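Local structure of endo alpha-1,4 polygalactosaminidase (Neosartorya fumigata, 6OJ1) at residues L186-I197 / T216-K225; L119-M130 / L159-F169. The protein is an endo-alpha-1,4-galactosaminidase, a glycoside hydrolase that cleaves galactosamine-containing polysaccharide and so disrupts microbial biofilms. All coordinates share one frame; numbering follows the deposited sequence.

Overall arrangement
Along the chain the two contacts come in series, neither nested nor crossed: interaction 2 closes before interaction 1 opens. Residues 119-130 leave strand 116-119 and enter helix 124-140; after strand 144-148 the chain returns to them at 159-169, a loop and the start of helix 163-179. That helix leads into strand 183-187, whose C-terminal end opens interaction 1. Strand 202-206 lies between its segments, and residues 216-225 close the loop just before strand 227-231. Interaction 2 therefore joins the turn and first residues of helix 124-140 to the start of helix 163-179, and interaction 1 joins the connections that follow two neighbouring strands. The contacts meet where Ser195 CB packs 3.6 Å from Ile167 CD1.

Interaction 1 of 2, residues L186-I197 / T216-K225; sequences LKNAGDIIPSVI and TYAVFPQNGK. With NAG (2-acetamido-2-deoxy-beta-D-glucopyranose), chain E; NAG (2-acetamido-2-deoxy-beta-D-glucopyranose), chain B.
The Phe220 ring has Ile197 over one face, its CD1 4.0 Å from the ring centroid and 9° off the normal, a CH-pi contact; at its edge lie Tyr217 O, in plane, and Ile193 CG1, near the plane and 3.8 Å from Phe220 CE1. With CG1 of Ile197 anti to the backbone N (chi1 -174°), the side chain and the ring run past each other in opposite directions, laying CD1 over the face. The Tyr217 ring has Thr216 CG2 4.2 Å above one face, offset toward the rim, and Asn188 O at its edge, near its plane; its OH comes to 3.0 Å from Gly190 N. Ile193 is a knob in a hole formed by Thr216, Tyr217, Val219 and Phe220; its CG2 meets Val219 CG1 tip to tip at 3.7 Å. Lys225 NZ reaches Ile197 O in a weak 2.8 Å hydrogen bond and also bonds Met200 O. A Schellman motif with Gly224 as C-prime residue ends the short, weakly bonded helix at 219-222. Two neighbouring strand-to-strand connections thus pack together from the C-terminal end of strand 183-187 down the outer layer of the (beta/alpha)-barrel, as in the TIM-barrel clan.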
loop_
_atom_site.group_PDB
_atom_site.type_symbol
_atom_site.label_atom_id
_atom_site.label_comp_id
_atom_site.label_asym_id
_atom_site.label_seq_id
_atom_site.Cartn_x
_atom_site.Cartn_y
_atom_site.Cartn_z
ATOM N N LEU A 186 -1.691 2.902 -6.072
ATOM C CA LEU A 186 -2.753 1.903 -6.083
ATOM C C LEU A 186 -2.247 0.587 -5.494
ATOM O O LEU A 186 -1.280 0.014 -5.997
ATOM C CB LEU A 186 -3.264 1.678 -7.508
ATOM C CG LEU A 186 -4.402 0.665 -7.602
ATOM C CD1 LEU A 186 -5.662 1.235 -6.899
ATOM C CD2 LEU A 186 -4.699 0.307 -9.055
ATOM N N LYS A 187 -2.916 0.102 -4.451
ATOM C CA LYS A 187 -2.598 -1.188 -3.841
ATOM C C LYS A 187 -3.379 -2.270 -4.579
ATOM O O LYS A 187 -4.610 -2.325 -4.481
ATOM C CB LYS A 187 -2.966 -1.179 -2.362
ATOM C CG LYS A 187 -2.711 -2.494 -1.619
ATOM C CD LYS A 187 -1.223 -2.844 -1.581
ATOM C CE LYS A 187 -0.933 -4.001 -0.610
ATOM N NZ LYS A 187 -1.245 -3.665 0.810
ATOM N N ASN A 188 -2.666 -3.140 -5.300
ATOM C CA ASN A 188 -3.272 -4.262 -6.058
ATOM C C ASN A 188 -4.396 -3.709 -6.929
ATOM O O ASN A 188 -4.156 -2.748 -7.667
ATOM C CB ASN A 188 -3.685 -5.358 -5.086
ATOM C CG ASN A 188 -2.506 -5.963 -4.370
ATOM O OD1 ASN A 188 -1.487 -6.274 -4.999
ATOM N ND2 ASN A 188 -2.629 -6.145 -3.065
ATOM N N ALA A 189 -5.600 -4.288 -6.893
ATOM C CA ALA A 189 -6.771 -3.739 -7.593
ATOM C C ALA A 189 -6.501 -3.546 -9.080
ATOM O O ALA A 189 -6.871 -2.527 -9.672
ATOM C CB ALA A 189 -7.218 -2.420 -6.947
ATOM N N GLY A 190 -5.869 -4.549 -9.703
ATOM C CA GLY A 190 -5.449 -4.415 -11.090
ATOM C C GLY A 190 -6.568 -4.075 -12.066
ATOM O O GLY A 190 -6.326 -3.422 -13.086
ATOM N N ASP A 191 -7.798 -4.532 -11.789
ATOM C CA ASP A 191 -8.903 -4.315 -12.730
ATOM C C ASP A 191 -9.225 -2.840 -12.934
ATOM O O ASP A 191 -9.764 -2.476 -13.992
ATOM C CB ASP A 191 -10.159 -5.046 -12.261
ATOM C CG ASP A 191 -10.040 -6.545 -12.397
ATOM O OD1 ASP A 191 -9.787 -7.015 -13.526
ATOM O OD2 ASP A 191 -10.186 -7.251 -11.380
ATOM N N ILE A 192 -8.935 -1.980 -11.952
ATOM C CA ILE A 192 -9.318 -0.566 -12.042
ATOM C C ILE A 192 -8.160 0.338 -12.447
ATOM O O ILE A 192 -8.329 1.566 -12.481
ATOM C CB ILE A 192 -9.955 -0.036 -10.739
ATOM C CG1 ILE A 192 -8.943 0.082 -9.583
ATOM C CG2 ILE A 192 -11.156 -0.897 -10.318
ATOM C CD1 ILE A 192 -9.467 0.895 -8.383
ATOM N N ILE A 193 -6.990 -0.234 -12.761
ATOM C CA ILE A 193 -5.829 0.580 -13.134
ATOM C C ILE A 193 -6.161 1.658 -14.169
ATOM O O ILE A 193 -5.792 2.820 -13.948
ATOM C CB ILE A 193 -4.675 -0.323 -13.589
ATOM C CG1 ILE A 193 -4.055 -1.076 -12.402
ATOM C CG2 ILE A 193 -3.615 0.511 -14.328
ATOM C CD1 ILE A 193 -3.142 -2.216 -12.903
ATOM N N PRO A 194 -6.804 1.350 -15.308
ATOM C CA PRO A 194 -7.016 2.393 -16.328
ATOM C C PRO A 194 -7.737 3.617 -15.808
ATOM O O PRO A 194 -7.506 4.722 -16.308
ATOM C CB PRO A 194 -7.869 1.677 -17.389
ATOM C CG PRO A 194 -7.561 0.256 -17.225
ATOM C CD PRO A 194 -7.341 0.051 -15.753
ATOM N N SER A 195 -8.594 3.449 -14.804
ATOM C CA SER A 195 -9.466 4.517 -14.343
ATOM C C SER A 195 -8.855 5.380 -13.249
ATOM O O SER A 195 -9.451 6.411 -12.911
ATOM C CB SER A 195 -10.780 3.935 -13.834
ATOM O OG SER A 195 -11.483 3.344 -14.906
ATOM N N VAL A 196 -7.700 4.993 -12.696
ATOM C CA VAL A 196 -7.077 5.734 -11.599
ATOM C C VAL A 196 -5.607 6.056 -11.855
ATOM O O VAL A 196 -5.018 6.863 -11.128
ATOM C CB VAL A 196 -7.200 4.981 -10.252
ATOM C CG1 VAL A 196 -8.673 4.708 -9.908
ATOM C CG2 VAL A 196 -6.328 3.672 -10.249
ATOM N N ILE A 197 -5.001 5.444 -12.880
ATOM C CA ILE A 197 -3.542 5.505 -13.004
ATOM C C ILE A 197 -3.032 6.940 -13.148
ATOM O O ILE A 197 -1.962 7.276 -12.622
ATOM C CB ILE A 197 -3.052 4.606 -14.163
ATOM C CG1 ILE A 197 -1.518 4.571 -14.173
ATOM C CG2 ILE A 197 -3.592 5.075 -15.514
ATOM C CD1 ILE A 197 -0.935 3.423 -14.966
ATOM N N THR A 216 -0.380 -7.274 -15.869
ATOM C CA THR A 216 -1.400 -6.277 -15.567
ATOM C C THR A 216 -0.770 -5.037 -14.952
ATOM O O THR A 216 -1.119 -3.904 -15.308
ATOM C CB THR A 216 -2.456 -6.878 -14.636
ATOM O OG1 THR A 216 -3.149 -7.929 -15.325
ATOM C CG2 THR A 216 -3.470 -5.816 -14.202
ATOM N N TYR A 217 0.183 -5.233 -14.046
ATOM C CA TYR A 217 0.782 -4.132 -13.306
ATOM C C TYR A 217 1.956 -3.491 -14.034
ATOM O O TYR A 217 2.368 -2.387 -13.656
ATOM C CB TYR A 217 1.192 -4.634 -11.919
ATOM C CG TYR A 217 -0.024 -5.085 -11.145
ATOM C CD1 TYR A 217 -0.756 -4.176 -10.388
ATOM C CD2 TYR A 217 -0.484 -6.402 -11.223
ATOM C CE1 TYR A 217 -1.880 -4.566 -9.687
ATOM C CE2 TYR A 217 -1.627 -6.804 -10.530
ATOM C CZ TYR A 217 -2.316 -5.873 -9.768
ATOM O OH TYR A 217 -3.448 -6.236 -9.081
ATOM N N ALA A 218 2.470 -4.134 -15.088
ATOM C CA ALA A 218 3.592 -3.596 -15.847
ATOM C C ALA A 218 3.253 -2.306 -16.581
ATOM O O ALA A 218 4.173 -1.631 -17.056
ATOM C CB ALA A 218 4.097 -4.641 -16.845
ATOM N N VAL A 219 1.971 -1.944 -16.690
ATOM C CA VAL A 219 1.608 -0.670 -17.304
ATOM C C VAL A 219 2.115 0.518 -16.486
ATOM O O VAL A 219 2.304 1.611 -17.031
ATOM C CB VAL A 219 0.071 -0.599 -17.519
ATOM C CG1 VAL A 219 -0.684 -0.671 -16.196
ATOM C CG2 VAL A 219 -0.310 0.657 -18.275
ATOM N N PHE A 220 2.380 0.329 -15.187
ATOM C CA PHE A 220 2.914 1.441 -14.400
ATOM C C PHE A 220 4.299 1.839 -14.887
ATOM O O PHE A 220 4.489 3.010 -15.263
ATOM C CB PHE A 220 2.876 1.101 -12.905
ATOM C CG PHE A 220 1.524 1.294 -12.271
ATOM C CD1 PHE A 220 0.574 0.280 -12.312
ATOM C CD2 PHE A 220 1.193 2.504 -11.663
ATOM C CE1 PHE A 220 -0.675 0.453 -11.743
ATOM C CE2 PHE A 220 -0.062 2.687 -11.078
ATOM C CZ PHE A 220 -0.995 1.665 -11.117
ATOM N N PRO A 221 5.300 0.946 -14.927
ATOM C CA PRO A 221 6.607 1.374 -15.450
ATOM C C PRO A 221 6.580 1.739 -16.920
ATOM O O PRO A 221 7.376 2.583 -17.347
ATOM C CB PRO A 221 7.519 0.165 -15.169
ATOM C CG PRO A 221 6.603 -0.976 -14.950
ATOM C CD PRO A 221 5.377 -0.407 -14.336
ATOM N N GLN A 222 5.679 1.146 -17.707
ATOM C CA GLN A 222 5.504 1.586 -19.085
ATOM C C GLN A 222 5.092 3.050 -19.155
ATOM O O GLN A 222 5.329 3.704 -20.175
ATOM C CB GLN A 222 4.481 0.689 -19.794
ATOM C CG GLN A 222 4.970 -0.752 -20.002
ATOM C CD GLN A 222 3.869 -1.735 -20.409
ATOM O OE1 GLN A 222 2.707 -1.362 -20.580
ATOM N NE2 GLN A 222 4.243 -3.002 -20.565
ATOM N N ASN A 223 4.498 3.582 -18.085
ATOM C CA ASN A 223 4.179 5.000 -17.981
ATOM C C ASN A 223 5.074 5.724 -16.982
ATOM O O ASN A 223 4.681 6.763 -16.439
ATOM C CB ASN A 223 2.707 5.183 -17.619
ATOM C CG ASN A 223 1.787 4.784 -18.749
ATOM O OD1 ASN A 223 1.407 5.614 -19.574
ATOM N ND2 ASN A 223 1.442 3.501 -18.810
ATOM N N GLY A 224 6.268 5.197 -16.723
ATOM C CA GLY A 224 7.215 5.894 -15.876
ATOM C C GLY A 224 6.948 5.824 -14.391
ATOM O O GLY A 224 7.476 6.649 -13.639
ATOM N N LYS A 225 6.153 4.856 -13.933
ATOM C CA LYS A 225 5.840 4.792 -12.524
ATOM C C LYS A 225 6.249 3.435 -11.959
ATOM O O LYS A 225 6.101 2.412 -12.634
ATOM C CB LYS A 225 4.342 5.052 -12.296
ATOM C CG LYS A 225 3.940 6.500 -12.656
ATOM C CD LYS A 225 2.432 6.678 -12.806
ATOM C CE LYS A 225 2.099 8.118 -13.173
ATOM N NZ LYS A 225 0.610 8.328 -13.227
HETATM C C1 NAG E . -11.587 6.257 -17.458
HETATM C C2 NAG E . -11.953 4.849 -17.919
HETATM C C3 NAG E . -10.705 4.136 -18.445
HETATM C C4 NAG E . -9.999 4.960 -19.523
HETATM C C5 NAG E . -9.824 6.415 -19.062
HETATM C C6 NAG E . -9.314 7.337 -20.147
HETATM C C7 NAG E . -13.913 3.981 -16.715
HETATM C C8 NAG E . -14.405 3.152 -15.563
HETATM N N2 NAG E . -12.583 4.083 -16.849
HETATM O O3 NAG E . -11.090 2.862 -18.953
HETATM O O4 NAG E . -8.655 4.510 -19.666
HETATM O O5 NAG E . -11.048 6.983 -18.568
HETATM O O6 NAG E . -7.895 7.301 -20.213
HETATM O O7 NAG E . -14.685 4.537 -17.484
HETATM C C1 NAG B . -11.488 10.668 -15.649
HETATM C C2 NAG B . -11.544 9.562 -14.572
HETATM C C3 NAG B . -11.592 8.165 -15.211
HETATM C C4 NAG B . -12.704 8.100 -16.256
HETATM C C5 NAG B . -12.499 9.213 -17.278
HETATM C C6 NAG B . -13.541 9.230 -18.377
HETATM C C7 NAG B . -9.138 9.506 -13.941
HETATM C C8 NAG B . -8.162 9.688 -12.810
HETATM N N2 NAG B . -10.436 9.673 -13.629
HETATM O O3 NAG B . -11.814 7.208 -14.180
HETATM O O4 NAG B . -12.807 6.837 -16.913
HETATM O O5 NAG B . -12.557 10.478 -16.606
HETATM O O6 NAG B . -14.746 9.857 -17.962
HETATM O O7 NAG B . -8.764 9.214 -15.078
#

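Interaction 2 of 2, residues L119-M130 / L159-F169. With NAG (2-acetamido-2-deoxy-beta-D-glucopyranose), chain C.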
loop_
_atom_site.group_PDB
_atom_site.type_symbol
_atom_site.label_atom_id
_atom_site.label_comp_id
_atom_site.label_asym_id
_atom_site.label_seq_id
_atom_site.Cartn_x
_atom_site.Cartn_y
_atom_site.Cartn_z
ATOM N N LEU A 119 -15.138 -1.914 4.622
ATOM C CA LEU A 119 -15.809 -0.632 4.808
ATOM C C LEU A 119 -16.710 -0.305 3.627
ATOM O O LEU A 119 -16.412 -0.644 2.479
ATOM C CB LEU A 119 -14.801 0.498 4.960
ATOM C CG LEU A 119 -13.964 0.412 6.232
ATOM C CD1 LEU A 119 -12.906 1.512 6.207
ATOM C CD2 LEU A 119 -14.881 0.503 7.445
ATOM N N ASN A 120 -17.800 0.410 3.914
ATOM C CA ASN A 120 -18.544 1.063 2.839
ATOM C C ASN A 120 -17.762 2.308 2.446
ATOM O O ASN A 120 -17.891 3.379 3.050
ATOM C CB ASN A 120 -19.959 1.403 3.276
ATOM C CG ASN A 120 -20.771 2.014 2.152
ATOM O OD1 ASN A 120 -20.252 2.250 1.059
ATOM N ND2 ASN A 120 -22.031 2.263 2.405
ATOM N N ILE A 121 -16.930 2.163 1.414
ATOM C CA ILE A 121 -16.051 3.254 1.012
ATOM C C ILE A 121 -16.806 4.404 0.367
ATOM O O ILE A 121 -16.215 5.467 0.128
ATOM C CB ILE A 121 -14.944 2.715 0.080
ATOM C CG1 ILE A 121 -15.553 2.034 -1.160
ATOM C CG2 ILE A 121 -13.996 1.787 0.872
ATOM C CD1 ILE A 121 -14.489 1.494 -2.150
ATOM N N SER A 122 -18.106 4.243 0.109
ATOM C CA SER A 122 -18.927 5.349 -0.376
ATOM C C SER A 122 -19.524 6.180 0.751
ATOM O O SER A 122 -20.095 7.248 0.489
ATOM C CB SER A 122 -20.064 4.814 -1.254
ATOM O OG SER A 122 -19.545 4.077 -2.351
ATOM N N SER A 123 -19.433 5.692 1.983
ATOM C CA SER A 123 -19.979 6.386 3.139
ATOM C C SER A 123 -19.266 7.715 3.363
ATOM O O SER A 123 -18.029 7.756 3.411
ATOM C CB SER A 123 -19.831 5.499 4.377
ATOM O OG SER A 123 -19.852 6.279 5.552
ATOM N N ALA A 124 -20.050 8.796 3.539
ATOM C CA ALA A 124 -19.463 10.090 3.900
ATOM C C ALA A 124 -18.631 9.976 5.173
ATOM O O ALA A 124 -17.595 10.635 5.309
ATOM C CB ALA A 124 -20.551 11.150 4.085
ATOM N N ASN A 125 -19.079 9.151 6.122
ATOM C CA ASN A 125 -18.348 9.033 7.383
ATOM C C ASN A 125 -17.006 8.343 7.183
ATOM O O ASN A 125 -15.989 8.769 7.752
ATOM C CB ASN A 125 -19.192 8.277 8.409
ATOM C CG ASN A 125 -18.610 8.366 9.820
ATOM O OD1 ASN A 125 -18.399 9.460 10.356
ATOM N ND2 ASN A 125 -18.347 7.215 10.423
ATOM N N VAL A 126 -16.984 7.265 6.393
ATOM C CA VAL A 126 -15.725 6.605 6.069
ATOM C C VAL A 126 -14.791 7.572 5.352
ATOM O O VAL A 126 -13.598 7.675 5.678
ATOM C CB VAL A 126 -15.991 5.342 5.225
ATOM C CG1 VAL A 126 -14.663 4.786 4.638
ATOM C CG2 VAL A 126 -16.652 4.264 6.103
ATOM N N ARG A 127 -15.316 8.288 4.364
ATOM C CA ARG A 127 -14.480 9.226 3.622
ATOM C C ARG A 127 -13.912 10.312 4.534
ATOM O O ARG A 127 -12.735 10.671 4.412
ATOM C CB ARG A 127 -15.281 9.797 2.455
ATOM C CG ARG A 127 -15.490 8.704 1.411
ATOM C CD ARG A 127 -16.088 9.255 0.148
ATOM N NE ARG A 127 -16.097 8.254 -0.917
ATOM C CZ ARG A 127 -16.105 8.573 -2.208
ATOM N NH1 ARG A 127 -16.075 9.853 -2.566
ATOM N NH2 ARG A 127 -16.127 7.627 -3.135
ATOM N N GLN A 128 -14.706 10.800 5.494
ATOM C CA GLN A 128 -14.188 11.818 6.407
ATOM C C GLN A 128 -13.116 11.239 7.326
ATOM O O GLN A 128 -12.138 11.922 7.637
ATOM C CB GLN A 128 -15.312 12.449 7.228
ATOM C CG GLN A 128 -14.844 13.615 8.119
ATOM C CD GLN A 128 -14.181 14.742 7.335
ATOM O OE1 GLN A 128 -14.794 15.332 6.446
ATOM N NE2 GLN A 128 -12.926 15.047 7.667
ATOM N N ILE A 129 -13.284 9.994 7.778
ATOM C CA ILE A 129 -12.237 9.364 8.584
ATOM C C ILE A 129 -10.946 9.265 7.780
ATOM O O ILE A 129 -9.849 9.517 8.301
ATOM C CB ILE A 129 -12.695 7.981 9.091
ATOM C CG1 ILE A 129 -13.841 8.130 10.100
ATOM C CG2 ILE A 129 -11.502 7.192 9.730
ATOM C CD1 ILE A 129 -14.577 6.811 10.352
ATOM N N MET A 130 -11.050 8.899 6.495
ATOM C CA MET A 130 -9.839 8.809 5.681
ATOM C C MET A 130 -9.207 10.177 5.466
ATOM O O MET A 130 -7.975 10.274 5.389
ATOM C CB MET A 130 -10.127 8.134 4.336
ATOM C CG MET A 130 -10.646 6.696 4.509
ATOM S SD MET A 130 -9.665 5.728 5.687
ATOM C CE MET A 130 -10.867 4.491 6.220
ATOM N N LEU A 159 -21.302 -5.670 1.157
ATOM C CA LEU A 159 -21.823 -4.323 0.948
ATOM C C LEU A 159 -22.104 -4.018 -0.518
ATOM O O LEU A 159 -22.288 -2.842 -0.859
ATOM C CB LEU A 159 -20.847 -3.270 1.479
ATOM C CG LEU A 159 -20.489 -3.384 2.960
ATOM C CD1 LEU A 159 -19.242 -2.567 3.262
ATOM C CD2 LEU A 159 -21.673 -2.923 3.802
ATOM N N ASP A 160 -22.099 -5.031 -1.383
ATOM C CA ASP A 160 -22.274 -4.861 -2.828
ATOM C C ASP A 160 -21.324 -3.802 -3.391
ATOM O O ASP A 160 -21.684 -3.007 -4.264
ATOM C CB ASP A 160 -23.733 -4.542 -3.169
ATOM C CG ASP A 160 -24.651 -5.747 -3.005
ATOM O OD1 ASP A 160 -24.155 -6.894 -2.958
ATOM O OD2 ASP A 160 -25.881 -5.549 -2.939
ATOM N N LEU A 161 -20.088 -3.802 -2.897
ATOM C CA LEU A 161 -19.063 -2.918 -3.437
ATOM C C LEU A 161 -18.731 -3.271 -4.883
ATOM O O LEU A 161 -18.673 -4.446 -5.264
ATOM C CB LEU A 161 -17.791 -3.007 -2.582
ATOM C CG LEU A 161 -17.866 -2.447 -1.163
ATOM C CD1 LEU A 161 -16.520 -2.652 -0.490
ATOM C CD2 LEU A 161 -18.273 -0.963 -1.148
ATOM N N THR A 162 -18.490 -2.241 -5.691
ATOM C CA THR A 162 -18.231 -2.401 -7.115
ATOM C C THR A 162 -16.892 -1.775 -7.494
ATOM O O THR A 162 -16.304 -0.990 -6.750
ATOM C CB THR A 162 -19.330 -1.739 -7.957
ATOM O OG1 THR A 162 -19.287 -0.323 -7.724
ATOM C CG2 THR A 162 -20.712 -2.296 -7.606
ATOM N N GLN A 163 -16.454 -2.084 -8.717
ATOM C CA GLN A 163 -15.268 -1.430 -9.259
ATOM C C GLN A 163 -15.447 0.081 -9.335
ATOM O O GLN A 163 -14.528 0.836 -8.990
ATOM C CB GLN A 163 -14.940 -2.018 -10.628
ATOM C CG GLN A 163 -14.458 -3.460 -10.546
ATOM C CD GLN A 163 -13.948 -3.978 -11.870
ATOM O OE1 GLN A 163 -13.626 -3.203 -12.771
ATOM N NE2 GLN A 163 -13.895 -5.293 -12.007
ATOM N N ALA A 164 -16.628 0.546 -9.755
ATOM C CA ALA A 164 -16.871 1.985 -9.807
ATOM C C ALA A 164 -16.771 2.616 -8.420
ATOM O O ALA A 164 -16.304 3.752 -8.279
ATOM C CB ALA A 164 -18.240 2.277 -10.441
ATOM N N ASP A 165 -17.210 1.897 -7.381
ATOM C CA ASP A 165 -17.067 2.426 -6.026
ATOM C C ASP A 165 -15.598 2.645 -5.691
ATOM O O ASP A 165 -15.224 3.685 -5.140
ATOM C CB ASP A 165 -17.696 1.480 -4.994
ATOM C CG ASP A 165 -19.207 1.428 -5.065
ATOM O OD1 ASP A 165 -19.864 2.407 -5.485
ATOM O OD2 ASP A 165 -19.751 0.383 -4.660
ATOM N N SER A 166 -14.750 1.675 -6.035
ATOM C CA SER A 166 -13.327 1.793 -5.727
ATOM C C SER A 166 -12.672 2.891 -6.548
ATOM O O SER A 166 -11.788 3.599 -6.049
ATOM C CB SER A 166 -12.635 0.454 -5.976
ATOM O OG SER A 166 -12.936 -0.437 -4.919
ATOM N N ILE A 167 -13.070 3.025 -7.813
ATOM C CA ILE A 167 -12.509 4.069 -8.666
ATOM C C ILE A 167 -12.819 5.440 -8.080
ATOM O O ILE A 167 -11.933 6.289 -7.946
ATOM C CB ILE A 167 -13.042 3.932 -10.105
ATOM C CG1 ILE A 167 -12.460 2.675 -10.763
ATOM C CG2 ILE A 167 -12.650 5.142 -10.935
ATOM C CD1 ILE A 167 -13.259 2.156 -11.978
ATOM N N SER A 168 -14.089 5.672 -7.715
ATOM C CA SER A 168 -14.471 6.933 -7.085
ATOM C C SER A 168 -13.646 7.167 -5.825
ATOM O O SER A 168 -13.131 8.269 -5.597
ATOM C CB SER A 168 -15.965 6.914 -6.746
ATOM O OG SER A 168 -16.343 8.035 -5.952
ATOM N N PHE A 169 -13.526 6.129 -4.997
ATOM C CA PHE A 169 -12.856 6.238 -3.703
ATOM C C PHE A 169 -11.370 6.500 -3.883
ATOM O O PHE A 169 -10.800 7.378 -3.220
ATOM C CB PHE A 169 -13.093 4.948 -2.917
ATOM C CG PHE A 169 -12.554 4.958 -1.503
ATOM C CD1 PHE A 169 -12.939 5.940 -0.584
ATOM C CD2 PHE A 169 -11.709 3.941 -1.080
ATOM C CE1 PHE A 169 -12.459 5.904 0.739
ATOM C CE2 PHE A 169 -11.234 3.904 0.234
ATOM C CZ PHE A 169 -11.623 4.886 1.134
HETATM C C1 NAG C . -22.846 2.855 1.363
HETATM C C2 NAG C . -24.251 2.281 1.379
HETATM C C3 NAG C . -25.099 2.943 0.297
HETATM C C4 NAG C . -25.061 4.462 0.417
HETATM C C5 NAG C . -23.626 4.983 0.547
HETATM C C6 NAG C . -23.565 6.443 0.947
HETATM C C7 NAG C . -24.777 -0.023 2.057
HETATM C C8 NAG C . -24.661 -1.477 1.702
HETATM N N2 NAG C . -24.227 0.839 1.193
HETATM O O3 NAG C . -26.436 2.479 0.438
HETATM O O4 NAG C . -25.607 5.016 -0.775
HETATM O O5 NAG C . -22.905 4.258 1.553
HETATM O O6 NAG C . -23.988 6.636 2.292
HETATM O O7 NAG C . -25.340 0.352 3.076
HETATM O O HOH W 1 -20.733 1.378 -2.145
HETATM O O HOH W 2 -16.899 4.900 -3.218
HETATM O O HOH W 3 -16.150 11.124 -5.135
#
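Ile121 lies across the face of Phe169, the two side chains at about a right angle. Its CB sits over the centre of the ring, 3.6 Å from the centroid, in a CH-pi contact. From there CG2 continues over the same face to 3.5 Å from Phe169 CE2. The other branch runs between Leu161 and helix 163-179: CG1 lies between the backbone N and the carbonyl carbon (chi1 58°), 4.0 Å from Leu161 CD2, and CD1 passes Phe169 CB to end 3.7 Å from Ser166 OG, a hydroxyl already bonded to Val150 O. Met130 CG and Arg127 NE lie at the edge of the Phe169 ring.

The Arg127 guanidinium works through its own edge. NE donates to Ile121 O at 3.0 Å in a nearly straight bond in both the guanidinium and the carbonyl planes, while NH2 donates to Ser168 OG at 2.9 Å. Outside the two segments the guanidinium also makes a cation-pi contact with Phe172. Water 2 links Arg127 NH2, Ser122 OG and Asp165 O.

Asn120, whose OD1 forms an Asx turn with Ser122 N, carries an N-linked glycan on ND2. Leu159 CD1 packs 3.4 Å from Asn120 N, and its CD2 touches the acetyl methyl of the sugar. Thr162 and Asp165 form a capping box that starts helix 163-179, and Ser123 OG caps helix 124-140.

The axes of 124-130 and 163-169 approach no closer than 13.1 Å, so the turn at 120-123, rather than direct helix packing, fills much of the space between. Bonds to Ile121 O and Ser168 OG from two guanidinium nitrogens should fix the rotation of the group, and its positive charge is probably eased by the carbonyl, the hydroxyl, the water and the Phe172 ring.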